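Local coordinates for protein polyphosphate kinase (Porphyromonas gingivalis, PDB 2O8R) that probably catalyses the reversible transfer of the terminal phosphate of ATP to a growing chain of inorganic polyphosphate, at residues L25-D30 with I39-I44; T32-D37 with L317-P322. The protein carries 3 engineered substitutions. All coordinates share one frame; numbering follows the deposited sequence.

Contact 1. Residues L25-D30 with I39-I44; sequences LMEAAD and IKFLSI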
# COMPACT_ATOMS: atom_id res chain seq x y z
N LEU A 25 -8.85 24.63 12.53
CA LEU A 25 -10.30 24.77 12.49
C LEU A 25 -10.73 26.09 11.84
O LEU A 25 -11.75 26.14 11.16
CB LEU A 25 -10.89 24.66 13.90
CG LEU A 25 -12.41 24.50 14.01
CD1 LEU A 25 -12.96 23.59 12.93
CD2 LEU A 25 -12.78 23.95 15.37
N MSE A 26 -9.95 27.14 12.04
CA MSE A 26 -10.25 28.43 11.42
C MSE A 26 -10.14 28.44 9.90
O MSE A 26 -10.96 29.08 9.23
CB MSE A 26 -9.40 29.53 12.03
CG MSE A 26 -9.92 29.97 13.37
SE MSE A 26 -8.58 30.89 14.43
CE MSE A 26 -9.81 31.63 15.78
N GLU A 27 -9.15 27.73 9.35
CA GLU A 27 -9.03 27.62 7.89
C GLU A 27 -10.33 27.10 7.34
O GLU A 27 -10.80 27.58 6.31
CB GLU A 27 -7.90 26.71 7.46
CG GLU A 27 -6.54 27.37 7.47
CD GLU A 27 -6.35 28.33 6.32
OE1 GLU A 27 -6.87 28.04 5.23
OE2 GLU A 27 -5.66 29.35 6.49
N ALA A 28 -10.93 26.15 8.05
CA ALA A 28 -12.22 25.60 7.66
C ALA A 28 -13.33 26.66 7.65
O ALA A 28 -14.21 26.61 6.80
CB ALA A 28 -12.58 24.46 8.54
N ALA A 29 -13.25 27.62 8.57
CA ALA A 29 -14.24 28.71 8.70
C ALA A 29 -14.04 29.84 7.71
O ALA A 29 -14.88 30.74 7.63
CB ALA A 29 -14.23 29.26 10.13
N ASP A 30 -12.92 29.81 6.98
CA ASP A 30 -12.57 30.89 6.07
C ASP A 30 -13.39 30.81 4.80
O ASP A 30 -13.04 30.10 3.85
CB ASP A 30 -11.07 30.88 5.74
CG ASP A 30 -10.63 32.07 4.87
OD1 ASP A 30 -11.48 32.90 4.47
OD2 ASP A 30 -9.42 32.19 4.58
N ILE A 39 -12.92 21.83 3.63
CA ILE A 39 -13.22 20.43 3.97
C ILE A 39 -11.97 19.63 4.36
O ILE A 39 -11.98 18.89 5.36
CB ILE A 39 -13.96 19.73 2.81
CG1 ILE A 39 -15.36 20.35 2.64
CG2 ILE A 39 -14.02 18.21 3.04
CD1 ILE A 39 -16.33 19.50 1.85
N LYS A 40 -10.90 19.80 3.56
CA LYS A 40 -9.58 19.25 3.87
C LYS A 40 -9.12 19.64 5.27
O LYS A 40 -8.63 18.79 6.01
CB LYS A 40 -8.53 19.70 2.85
CG LYS A 40 -8.03 18.60 1.91
CD LYS A 40 -9.14 17.95 1.10
CE LYS A 40 -8.74 16.55 0.71
NZ LYS A 40 -9.89 15.82 0.13
N PHE A 41 -9.29 20.90 5.63
CA PHE A 41 -8.84 21.37 6.94
C PHE A 41 -9.68 20.85 8.11
O PHE A 41 -9.16 20.66 9.21
CB PHE A 41 -8.66 22.89 6.95
CG PHE A 41 -7.32 23.31 6.50
CD1 PHE A 41 -7.02 23.39 5.16
CD2 PHE A 41 -6.31 23.53 7.42
CE1 PHE A 41 -5.76 23.74 4.73
CE2 PHE A 41 -5.04 23.87 7.00
CZ PHE A 41 -4.77 23.96 5.63
N LEU A 42 -10.95 20.61 7.87
CA LEU A 42 -11.81 19.97 8.85
C LEU A 42 -11.22 18.59 9.13
O LEU A 42 -10.97 18.23 10.27
CB LEU A 42 -13.24 19.87 8.29
CG LEU A 42 -14.46 20.38 9.05
CD1 LEU A 42 -14.18 21.64 9.85
CD2 LEU A 42 -15.68 20.57 8.09
N SER A 43 -10.98 17.83 8.06
CA SER A 43 -10.39 16.50 8.17
C SER A 43 -9.06 16.51 8.95
O SER A 43 -8.86 15.71 9.87
CB SER A 43 -10.22 15.90 6.77
OG SER A 43 -9.01 15.17 6.65
N ILE A 44 -8.17 17.43 8.57
CA ILE A 44 -6.87 17.60 9.22
C ILE A 44 -7.04 17.84 10.71
O ILE A 44 -6.40 17.17 11.52
CB ILE A 44 -6.06 18.76 8.61
CG1 ILE A 44 -5.59 18.40 7.19
CG2 ILE A 44 -4.86 19.10 9.49
CD1 ILE A 44 -5.00 19.57 6.39

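Contact 2. Residues T32-D37 with L317-P322; sequences TLPVYD and LETLTP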
# COMPACT_ATOMS: atom_id res chain seq x y z
N THR A 32 -13.62 32.61 2.36
CA THR A 32 -13.01 33.10 1.12
C THR A 32 -12.31 31.99 0.37
O THR A 32 -11.80 32.22 -0.72
CB THR A 32 -11.99 34.20 1.38
OG1 THR A 32 -10.82 33.63 1.98
CG2 THR A 32 -12.58 35.27 2.29
N LEU A 33 -12.28 30.81 0.97
CA LEU A 33 -11.56 29.67 0.40
C LEU A 33 -12.52 28.72 -0.30
O LEU A 33 -13.65 28.52 0.16
CB LEU A 33 -10.84 28.91 1.51
CG LEU A 33 -9.78 29.70 2.28
CD1 LEU A 33 -9.11 28.78 3.24
CD2 LEU A 33 -8.75 30.35 1.35
N PRO A 34 -12.08 28.15 -1.44
CA PRO A 34 -12.81 27.12 -2.17
C PRO A 34 -13.19 26.00 -1.24
O PRO A 34 -12.33 25.57 -0.47
CB PRO A 34 -11.78 26.64 -3.19
CG PRO A 34 -10.95 27.82 -3.43
CD PRO A 34 -10.82 28.50 -2.12
N VAL A 35 -14.45 25.54 -1.30
CA VAL A 35 -14.98 24.61 -0.26
C VAL A 35 -14.08 23.45 0.07
O VAL A 35 -13.87 23.16 1.25
CB VAL A 35 -16.34 23.94 -0.58
CG1 VAL A 35 -17.43 24.52 0.27
CG2 VAL A 35 -16.66 23.90 -2.09
N TYR A 36 -13.55 22.78 -0.95
CA TYR A 36 -12.79 21.58 -0.70
C TYR A 36 -11.51 21.86 0.08
O TYR A 36 -11.05 21.01 0.84
CB TYR A 36 -12.61 20.74 -1.96
CG TYR A 36 -13.85 19.91 -2.23
CD1 TYR A 36 -14.91 20.42 -3.00
CD2 TYR A 36 -14.00 18.65 -1.67
CE1 TYR A 36 -16.06 19.67 -3.21
CE2 TYR A 36 -15.14 17.90 -1.88
CZ TYR A 36 -16.16 18.41 -2.64
OH TYR A 36 -17.28 17.65 -2.82
N ASP A 37 -10.99 23.08 -0.04
CA ASP A 37 -9.88 23.53 0.80
C ASP A 37 -10.27 23.49 2.26
O ASP A 37 -9.50 23.01 3.09
CB ASP A 37 -9.43 24.94 0.44
CG ASP A 37 -8.88 25.04 -0.97
OD1 ASP A 37 -8.78 24.01 -1.68
OD2 ASP A 37 -8.54 26.17 -1.35
N LEU A 317 -13.80 24.10 -7.49
CA LEU A 317 -14.04 24.04 -6.02
C LEU A 317 -12.79 23.78 -5.12
O LEU A 317 -12.94 23.40 -3.95
CB LEU A 317 -15.18 23.05 -5.69
CG LEU A 317 -16.49 23.12 -6.49
CD1 LEU A 317 -17.61 22.18 -5.96
CD2 LEU A 317 -16.97 24.54 -6.55
N GLU A 318 -11.59 24.02 -5.64
CA GLU A 318 -10.32 23.74 -4.93
C GLU A 318 -9.15 24.53 -5.52
O GLU A 318 -8.97 24.56 -6.74
CB GLU A 318 -10.01 22.25 -4.98
CG GLU A 318 -9.82 21.70 -6.40
CD GLU A 318 -9.61 20.20 -6.44
OE1 GLU A 318 -10.10 19.49 -5.52
OE2 GLU A 318 -8.96 19.73 -7.40
N THR A 319 -8.33 25.16 -4.68
CA THR A 319 -7.23 25.98 -5.19
C THR A 319 -6.28 25.14 -5.99
O THR A 319 -5.81 24.11 -5.53
CB THR A 319 -6.43 26.69 -4.08
OG1 THR A 319 -6.23 25.77 -3.01
CG2 THR A 319 -7.19 27.92 -3.56
N LEU A 320 -6.03 25.59 -7.22
CA LEU A 320 -5.08 24.91 -8.09
C LEU A 320 -3.67 25.31 -7.71
O LEU A 320 -3.31 26.49 -7.78
CB LEU A 320 -5.38 25.26 -9.55
CG LEU A 320 -4.26 25.25 -10.58
CD1 LEU A 320 -3.89 23.83 -11.00
CD2 LEU A 320 -4.70 26.07 -11.77
N THR A 321 -2.87 24.34 -7.30
CA THR A 321 -1.48 24.61 -6.98
C THR A 321 -0.65 24.73 -8.26
O THR A 321 -0.77 23.91 -9.17
CB THR A 321 -0.89 23.54 -6.06
OG1 THR A 321 -0.70 22.34 -6.81
CG2 THR A 321 -1.83 23.29 -4.87
N PRO A 322 0.20 25.77 -8.35
CA PRO A 322 0.92 26.08 -9.58
C PRO A 322 1.99 25.06 -9.94
O PRO A 322 2.37 24.22 -9.13
CB PRO A 322 1.58 27.43 -9.29
CG PRO A 322 0.90 27.95 -8.07
CD PRO A 322 0.54 26.73 -7.29

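Contact 1. Residues L25-D30 with I39-I44
Phe41 and Leu42 of helix 35-63 pack against Leu25, Glu27 and Ala28 of helix 13-29, near the turn of an antiparallel helical hairpin in the N-terminal domain of this polyphosphate kinase. The axes of the two short segments approach to 7.7 Å and run at 159° to each other; the small Ala28, its CA 5.5 Å from Phe41 CA, is consistent with such close packing. No hydrogen bond spans the pair; the join is apolar and buried. The Phe41 ring lies alongside the aliphatic stem of Glu27, both side chains pointing the same way. Glu27 CB stands over one ring face in a CH-pi contact, 3.9 Å from the centroid of Phe41 but displaced toward the rim, and Glu27 CG continues past Phe41 CD2 and CE2. The bend at chi2 (-75°) turns the Glu27 carboxylate away from the line of the stem, and OE2 forms a salt bridge with Arg23, OE1 one with Lys655. The Phe41 side chain is about 7 Å from that of Asn48, a predicted ATP-binding residue. Leu42 follows on a different side of the helix and reaches across with one methyl: Leu42 CD1 touches Ala28 CB at 3.5 Å and Leu25 CD1 at 3.8 Å. Leu25 starts out pointing away from helix 35-63, but with CG anti to the backbone N (chi1 -168°) it brings a methyl back to Leu42, while also packing on helix 83-112 at Leu97, Tyr98 and Ile101. Ile44, one turn beyond Phe41, completes the surroundings of the phenyl group, its CD1 lying over the centre of the ring face opposite Glu27 CB.

Contact 2. Residues T32-D37 with L317-P322
Tyr36 and Leu317 are joined through their backbones: Tyr36 N donates to Leu317 O over 3.1 Å, nearly along the C=O axis (172° at the oxygen), where the loop crosses the first turn of helix 35-63 and Pro34 comes nearest Glu318. The same carbonyl oxygen lies in the plane of the Tyr36 ring, at its edge. The Leu317 side chain crosses the tyrosine at a slant and runs beside Val35, with Leu317 CB 3.8 Å from Tyr36 CD1 and 4.0 Å from Val35 CG2. Tyr36 and Leu317 both also touch Ile115 of strand 115-118. Asp37 grips the next part of the loop at Thr319. Asp37 OD1 receives Thr319 N at 3.2 Å on its syn lone pair. Asp37 OD2 receives the hydroxyl, Thr319 OG1, at 2.9 Å, also on the syn side but 34° out of the carboxylate plane; a weak bond from Thr319 N reaches OD2 as well. With chi1 of 42°, Thr319 keeps OG1 on the same side as its own N-H, and the two donors fix the carboxylate's rotation. Pro34 CG packs 3.8 Å from Thr319 CG2, the two side chains crossing at about a right angle. Proline offers no side-chain acceptor at the N-cap of helix 35-63; here a sequence-distant loop accepts a first-turn N-H through Leu317 O, and the N3 aspartate binds that loop's N-H and hydroxyl.

From the N terminus, helix 13-29 ends, residues 30-34 form the turn, and 32-37 runs into the first turn of helix 35-63, which heads in the reverse direction. Contact 1 closes this local hairpin, with only eight residues between its segments. Contact 2 closes a larger loop, 279 residues long, that includes helix 83-112 and the six-stranded mixed sheet, before the chain returns as the loop ahead of helix 328-331. Because 32-37 lies between the segments of contact 1 and 317-322 lies beyond them, the two cross along the sequence. Their centres are 12 Å apart, and Leu33 packs on Glu27 between them, so the hairpin and the returning loop meet along the first turns of helix 35-63.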